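Yersinopine synthase (Yersinia pestis, PDB 6C4M) catalyses the NADPH-dependent reductive condensation of pyruvate with an amino-acid-derived intermediate, the last step in making the metallophore yersinopine. Local coordinates at residues Gln122-Trp126 with Ala127-Gln131; Leu146-Gln149 with Asn150-Ala154; Leu414-Ala417 with Gly418-Val422. All blocks are in the same frame, centred on the assembly; numbering follows the deposited sequence.

In the fold
All three contacts are local, each within one continuous piece of chain, between residues three to five apart. Contacts 1 and 2 follow one another in the nucleotide-binding part of the enzyme, with centres 13 Å apart, and they touch: CH2 of Trp-126 packs on CD2 of Leu-152 at 3.7 Å, which ties the loop before strand 134-137 to the helix after it. Bound NADP lies about 13 Å from the side chain of Ile-124 and about 12 Å from that of Val-148, so neither contact touches the cofactor. Contact 3, at the end of helix 401-419, is centred 20 Å from contact 2; helix 459-471 touches both.

Contact 1. Residues Gln122-Trp126 with Ala127-Gln131; sequences QQIPW and AALPQ
Ala-127 follows Trp-126 in a short turn of 3-10 helix; it is exposed, and its small side chain does not crowd the tight turn. Next comes Ala-128, whose N donates to O of Pro-125 at 2.8 Å; the donor stands well above the carbonyl plane, 44° out of it, as the tight turn demands. Its CB also packs near CG of Pro-125 (4.4 Å), and both side chains touch Val-102. Pro-125 is itself the centre of an inverse gamma turn, so a gamma turn running into the 3-10 turn redirects the chain between helix 117-121 and strand 134-137 of the Rossmann-type nucleotide-binding fold. Leu-129 repeats the i to i+3 bond, its N reaching O of Trp-126 at 3.0 Å. Being buried and branched, it also supplies the apolar contact: CG is anti to the carbonyl carbon (chi1 -64°), and CD1 meets CG2 of Ile-124 at 3.7 Å, the two side chains crossing at about a right angle. CD1 also approaches the indole obliquely, 4.3 Å from CE3 of Trp-126. The isoleucine CG2 sits 3.6 Å above the plane of the Trp-126 ring, over its centre, so one methyl covers the indole face and, to one side, also meets the leucine. Ile-124 and Trp-126 both reach Leu-108 of strand 107-110, while O of Leu-129 accepts a hydrogen bond from NZ of Lys-157.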
loop_
_atom_site.group_PDB
_atom_site.type_symbol
_atom_site.label_atom_id
_atom_site.label_comp_id
_atom_site.label_asym_id
_atom_site.label_seq_id
_atom_site.Cartn_x
_atom_site.Cartn_y
_atom_site.Cartn_z
ATOM N N GLN A 122 27.045 16.189 -31.637
ATOM C CA GLN A 122 28.190 15.846 -32.491
ATOM C C GLN A 122 27.875 15.961 -33.972
ATOM O O GLN A 122 28.801 16.067 -34.793
ATOM C CB GLN A 122 28.663 14.416 -32.210
ATOM C CG GLN A 122 29.494 14.227 -30.917
ATOM C CD GLN A 122 30.811 15.024 -30.893
ATOM O OE1 GLN A 122 30.809 16.246 -30.824
ATOM N NE2 GLN A 122 31.929 14.326 -30.938
ATOM N N GLN A 123 26.603 15.917 -34.336
ATOM C CA GLN A 123 26.210 16.029 -35.729
ATOM C C GLN A 123 25.887 17.463 -36.156
ATOM O O GLN A 123 25.600 17.682 -37.329
ATOM C CB GLN A 123 25.003 15.136 -36.005
ATOM C CG GLN A 123 25.299 13.620 -35.986
ATOM C CD GLN A 123 24.028 12.787 -36.090
ATOM O OE1 GLN A 123 23.424 12.675 -37.158
ATOM N NE2 GLN A 123 23.594 12.227 -34.964
ATOM N N ILE A 124 25.909 18.437 -35.252
ATOM C CA ILE A 124 25.519 19.801 -35.608
ATOM C C ILE A 124 26.721 20.532 -36.200
ATOM O O ILE A 124 27.800 20.573 -35.583
ATOM C CB ILE A 124 24.944 20.580 -34.412
ATOM C CG1 ILE A 124 23.541 20.032 -34.083
ATOM C CG2 ILE A 124 24.872 22.098 -34.730
ATOM C CD1 ILE A 124 23.097 20.336 -32.756
ATOM N N PRO A 125 26.581 21.132 -37.360
ATOM C CA PRO A 125 27.690 21.896 -37.976
ATOM C C PRO A 125 27.738 23.310 -37.406
ATOM O O PRO A 125 27.192 24.276 -37.942
ATOM C CB PRO A 125 27.332 21.866 -39.462
ATOM C CG PRO A 125 25.834 21.921 -39.441
ATOM C CD PRO A 125 25.398 21.103 -38.233
ATOM N N TRP A 126 28.408 23.399 -36.255
ATOM C CA TRP A 126 28.408 24.615 -35.459
ATOM C C TRP A 126 28.899 25.802 -36.264
ATOM O O TRP A 126 28.412 26.926 -36.087
ATOM C CB TRP A 126 29.280 24.394 -34.219
ATOM C CG TRP A 126 28.770 23.270 -33.349
ATOM C CD1 TRP A 126 29.326 22.047 -33.166
ATOM C CD2 TRP A 126 27.595 23.301 -32.542
ATOM N NE1 TRP A 126 28.578 21.314 -32.294
ATOM C CE2 TRP A 126 27.500 22.059 -31.900
ATOM C CE3 TRP A 126 26.608 24.268 -32.306
ATOM C CZ2 TRP A 126 26.461 21.749 -31.037
ATOM C CZ3 TRP A 126 25.568 23.952 -31.455
ATOM C CH2 TRP A 126 25.508 22.702 -30.830
ATOM N N ALA A 127 29.870 25.568 -37.166
ATOM C CA ALA A 127 30.427 26.656 -37.954
ATOM C C ALA A 127 29.356 27.320 -38.791
ATOM O O ALA A 127 29.463 28.509 -39.103
ATOM C CB ALA A 127 31.558 26.145 -38.867
ATOM N N ALA A 128 28.304 26.583 -39.137
ATOM C CA ALA A 128 27.241 27.107 -39.983
ATOM C C ALA A 128 26.116 27.742 -39.190
ATOM O O ALA A 128 25.035 27.962 -39.748
ATOM C CB ALA A 128 26.684 25.993 -40.866
ATOM N N LEU A 129 26.336 28.010 -37.899
ATOM C CA LEU A 129 25.377 28.705 -37.035
ATOM C C LEU A 129 26.105 29.918 -36.465
ATOM O O LEU A 129 26.462 29.939 -35.283
ATOM C CB LEU A 129 24.847 27.770 -35.935
ATOM C CG LEU A 129 24.042 26.573 -36.451
ATOM C CD1 LEU A 129 23.807 25.530 -35.379
ATOM C CD2 LEU A 129 22.719 27.066 -37.015
ATOM N N PRO A 130 26.332 30.956 -37.287
ATOM C CA PRO A 130 27.158 32.093 -36.844
ATOM C C PRO A 130 26.504 32.956 -35.786
ATOM O O PRO A 130 27.213 33.659 -35.053
ATOM C CB PRO A 130 27.384 32.890 -38.141
ATOM C CG PRO A 130 26.190 32.533 -39.014
ATOM C CD PRO A 130 25.871 31.104 -38.676
ATOM N N GLN A 131 25.182 32.905 -35.653
ATOM C CA GLN A 131 24.484 33.775 -34.721
ATOM C C GLN A 131 23.914 33.012 -33.531
ATOM O O GLN A 131 23.063 33.543 -32.803
ATOM C CB GLN A 131 23.374 34.508 -35.443
ATOM C CG GLN A 131 23.869 35.324 -36.580
ATOM C CD GLN A 131 22.913 36.401 -36.880
ATOM O OE1 GLN A 131 21.877 36.173 -37.504
ATOM N NE2 GLN A 131 23.218 37.593 -36.397
#

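Contact 2. Residues Leu146-Gln149 with Asn150-Ala154; sequences LMVQ and NLLNA
Helix 144-154 is the connection of a beta-alpha-beta unit, running between strands 134-137 and 161-165, and this contact covers its last two and a half turns. Four successive i to i+4 backbone bonds hold the turns together. N of Leu-152 lies 3.0 Å from O of Val-148 with a nearly straight N-H...O angle of 172°, and N of Asn-153 is 2.8 Å from O of Gln-149.

Two pairs of apolar side chains pack along the helix. Val-148 and Leu-152 lie side by side and point the same way, CG1 of the valine meeting CD1 of the leucine at 3.7 Å. With CG1 anti to the valine's backbone N (chi1 171°), that branch is the one that meets the leucine. Both residues are buried against Val-162 of strand 161-165, where branched apolar side chains suit a helix laid on a sheet. Met-147 and Leu-151 instead cross obliquely. The methionine chain bends at chi2 and again at chi3 (77°), which carries CE forward, toward the next turn, to 3.7 Å from CD1 of Leu-151; a long flexible thioether is suited to that reach. This pair packs on Tyr-118 of helix 117-121.

Polar residues occupy other parts of the helix surface. Gln-149 touches Gln-469, and ND2 of Asn-150 makes weak hydrogen bonds to the side chains of Gln-468 and Gln-469 on helix 459-471. The result is an amphipathic crossover helix whose Val-148 and Leu-152 face lies on the sheet, as in the beta-alpha-beta unit of a Rossmann-type fold.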
loop_
_atom_site.group_PDB
_atom_site.type_symbol
_atom_site.label_atom_id
_atom_site.label_comp_id
_atom_site.label_asym_id
_atom_site.label_seq_id
_atom_site.Cartn_x
_atom_site.Cartn_y
_atom_site.Cartn_z
ATOM N N LEU A 146 27.501 20.238 -18.193
ATOM C CA LEU A 146 28.945 20.176 -18.310
ATOM C C LEU A 146 29.354 19.553 -19.640
ATOM O O LEU A 146 30.296 20.016 -20.284
ATOM C CB LEU A 146 29.522 19.356 -17.160
ATOM C CG LEU A 146 29.585 20.024 -15.812
ATOM C CD1 LEU A 146 29.809 18.996 -14.695
ATOM C CD2 LEU A 146 30.672 21.080 -15.796
ATOM N N MET A 147 28.673 18.475 -20.044
ATOM C CA MET A 147 28.993 17.809 -21.299
ATOM C C MET A 147 28.784 18.749 -22.480
ATOM O O MET A 147 29.652 18.887 -23.351
ATOM C CB MET A 147 28.121 16.569 -21.447
ATOM C CG MET A 147 28.689 15.487 -22.353
ATOM S SD MET A 147 27.349 14.617 -23.206
ATOM C CE MET A 147 27.129 16.014 -24.382
ATOM N N VAL A 148 27.616 19.382 -22.537
ATOM C CA VAL A 148 27.327 20.322 -23.620
ATOM C C VAL A 148 28.317 21.484 -23.625
ATOM O O VAL A 148 28.753 21.930 -24.697
ATOM C CB VAL A 148 25.875 20.802 -23.508
ATOM C CG1 VAL A 148 25.570 21.944 -24.475
ATOM C CG2 VAL A 148 24.985 19.601 -23.736
ATOM N N GLN A 149 28.669 22.020 -22.450
ATOM C CA GLN A 149 29.666 23.092 -22.415
ATOM C C GLN A 149 30.942 22.659 -23.107
ATOM O O GLN A 149 31.569 23.424 -23.864
ATOM C CB GLN A 149 30.031 23.474 -20.985
ATOM C CG GLN A 149 29.083 24.348 -20.240
ATOM C CD GLN A 149 29.674 24.683 -18.891
ATOM O OE1 GLN A 149 29.222 24.173 -17.887
ATOM N NE2 GLN A 149 30.737 25.482 -18.875
ATOM N N ASN A 150 31.393 21.454 -22.763
ATOM C CA ASN A 150 32.659 20.962 -23.284
ATOM C C ASN A 150 32.632 20.902 -24.803
ATOM O O ASN A 150 33.572 21.343 -25.474
ATOM C CB ASN A 150 32.951 19.580 -22.693
ATOM C CG ASN A 150 34.299 19.069 -23.084
ATOM O OD1 ASN A 150 34.467 18.511 -24.164
ATOM N ND2 ASN A 150 35.282 19.281 -22.225
ATOM N N LEU A 151 31.556 20.351 -25.374
ATOM C CA LEU A 151 31.467 20.266 -26.831
ATOM C C LEU A 151 31.440 21.646 -27.464
ATOM O O LEU A 151 32.092 21.897 -28.485
ATOM C CB LEU A 151 30.218 19.488 -27.241
ATOM C CG LEU A 151 30.117 18.007 -26.817
ATOM C CD1 LEU A 151 28.806 17.415 -27.338
ATOM C CD2 LEU A 151 31.281 17.196 -27.330
ATOM N N LEU A 152 30.632 22.544 -26.917
ATOM C CA LEU A 152 30.563 23.888 -27.482
ATOM C C LEU A 152 31.913 24.586 -27.406
ATOM O O LEU A 152 32.332 25.264 -28.359
ATOM C CB LEU A 152 29.493 24.700 -26.741
ATOM C CG LEU A 152 28.055 24.246 -27.009
ATOM C CD1 LEU A 152 27.045 24.947 -26.034
ATOM C CD2 LEU A 152 27.682 24.552 -28.458
ATOM N N ASN A 153 32.601 24.450 -26.272
ATOM C CA ASN A 153 33.901 25.083 -26.125
ATOM C C ASN A 153 34.858 24.578 -27.189
ATOM O O ASN A 153 35.645 25.357 -27.735
ATOM C CB ASN A 153 34.471 24.853 -24.724
ATOM C CG ASN A 153 35.898 25.389 -24.573
ATOM O OD1 ASN A 153 36.872 24.635 -24.687
ATOM N ND2 ASN A 153 36.029 26.704 -24.338
ATOM N N ALA A 154 34.790 23.280 -27.514
ATOM C CA ALA A 154 35.640 22.746 -28.576
ATOM C C ALA A 154 35.288 23.323 -29.946
ATOM O O ALA A 154 36.160 23.444 -30.806
ATOM C CB ALA A 154 35.549 21.207 -28.588
#

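Contact 3. Residues Leu414-Ala417 with Gly418-Val422; sequences LLLA and GALDV
Ala-417 and Val-422 meet on the tightly packed side of a helix end, with CB of the alanine 3.9 Å from CB of the valine. The small methyl group of the alanine lets the chain fold back closely here: its CB is also 3.4 Å from O of Val-422. Ala-417 is buried against Leu-310 and Met-424, and Val-422 touches Arg-309 and Arg-313 of helix 294-313. Leu-416 and Leu-420 form the second apolar pair, their CD1 atoms 4.0 Å apart. The earlier leucine sends CG anti to its backbone N (chi1 178°), whereas the later one has CG anti to the carbonyl carbon (chi1 -62°), which brings CD1 back toward the preceding turn. Leu-420 packs on Leu-314 and Arg-471, and its O accepts a hydrogen bond from NE of Arg-313.

The opposite character appears at Leu-415, Gly-418 and Asp-421, which are exposed. Gly-418 has no side chain, and its N closes a regular helical bond on O of Leu-414 at 3.0 Å. CB of Asp-421 points away from the preceding turn, and the residue's exposure suits a charged side chain.

The backbone changes pattern as the helix stops. N of Leu-420 still bonds to O of Leu-416, but also weakly to O of Ala-417. N of Val-422 then reaches that same O of Ala-417 at 2.9 Å, and N of Asp-421 bonds to O of Gly-418 at 3.2 Å. With Asp-421 in positive phi (69°) as the C-prime residue, this is a Schellman motif ending helix 401-419.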
loop_
_atom_site.group_PDB
_atom_site.type_symbol
_atom_site.label_atom_id
_atom_site.label_comp_id
_atom_site.label_asym_id
_atom_site.label_seq_id
_atom_site.Cartn_x
_atom_site.Cartn_y
_atom_site.Cartn_z
ATOM N N LEU A 414 27.802 6.515 -13.240
ATOM C CA LEU A 414 28.615 5.514 -12.559
ATOM C C LEU A 414 30.044 5.541 -13.065
ATOM O O LEU A 414 30.987 5.400 -12.279
ATOM C CB LEU A 414 28.029 4.112 -12.759
ATOM C CG LEU A 414 28.678 2.995 -11.930
ATOM C CD1 LEU A 414 28.436 3.209 -10.444
ATOM C CD2 LEU A 414 28.106 1.647 -12.312
ATOM N N LEU A 415 30.226 5.697 -14.377
ATOM C CA LEU A 415 31.579 5.800 -14.918
ATOM C C LEU A 415 32.265 7.065 -14.431
ATOM O O LEU A 415 33.447 7.034 -14.066
ATOM C CB LEU A 415 31.559 5.761 -16.448
ATOM C CG LEU A 415 31.122 4.389 -16.978
ATOM C CD1 LEU A 415 30.831 4.428 -18.469
ATOM C CD2 LEU A 415 32.215 3.380 -16.692
ATOM N N LEU A 416 31.517 8.173 -14.359
ATOM C CA LEU A 416 32.071 9.410 -13.818
ATOM C C LEU A 416 32.502 9.225 -12.376
ATOM O O LEU A 416 33.585 9.673 -11.974
ATOM C CB LEU A 416 31.037 10.529 -13.912
ATOM C CG LEU A 416 31.464 11.886 -13.330
ATOM C CD1 LEU A 416 32.709 12.434 -14.075
ATOM C CD2 LEU A 416 30.305 12.880 -13.375
ATOM N N ALA A 417 31.652 8.570 -11.572
ATOM C CA ALA A 417 31.979 8.389 -10.166
ATOM C C ALA A 417 33.254 7.578 -10.011
ATOM O O ALA A 417 34.136 7.929 -9.218
ATOM C CB ALA A 417 30.810 7.711 -9.436
ATOM N N GLY A 418 33.384 6.501 -10.773
ATOM C CA GLY A 418 34.609 5.720 -10.705
ATOM C C GLY A 418 35.840 6.541 -11.060
ATOM O O GLY A 418 36.888 6.415 -10.422
ATOM N N ALA A 419 35.724 7.419 -12.063
ATOM C CA ALA A 419 36.858 8.275 -12.394
ATOM C C ALA A 419 37.206 9.211 -11.246
ATOM O O ALA A 419 38.365 9.610 -11.101
ATOM C CB ALA A 419 36.564 9.085 -13.656
ATOM N N LEU A 420 36.219 9.591 -10.434
ATOM C CA LEU A 420 36.449 10.498 -9.319
ATOM C C LEU A 420 36.674 9.783 -7.996
ATOM O O LEU A 420 36.761 10.448 -6.961
ATOM C CB LEU A 420 35.275 11.461 -9.193
ATOM C CG LEU A 420 35.073 12.352 -10.420
ATOM C CD1 LEU A 420 33.813 13.208 -10.306
ATOM C CD2 LEU A 420 36.262 13.218 -10.587
ATOM N N ASP A 421 36.777 8.456 -8.005
ATOM C CA ASP A 421 37.031 7.676 -6.795
ATOM C C ASP A 421 35.829 7.712 -5.842
ATOM O O ASP A 421 35.979 7.752 -4.618
ATOM C CB ASP A 421 38.307 8.155 -6.098
ATOM C CG ASP A 421 39.532 8.089 -7.016
ATOM O OD1 ASP A 421 39.797 6.982 -7.542
ATOM O OD2 ASP A 421 40.209 9.137 -7.223
ATOM N N VAL A 422 34.629 7.689 -6.413
ATOM C CA VAL A 422 33.378 7.700 -5.663
ATOM C C VAL A 422 32.694 6.360 -5.892
ATOM O O VAL A 422 32.478 5.968 -7.043
ATOM C CB VAL A 422 32.462 8.848 -6.120
ATOM C CG1 VAL A 422 31.104 8.725 -5.478
ATOM C CG2 VAL A 422 33.068 10.225 -5.790
#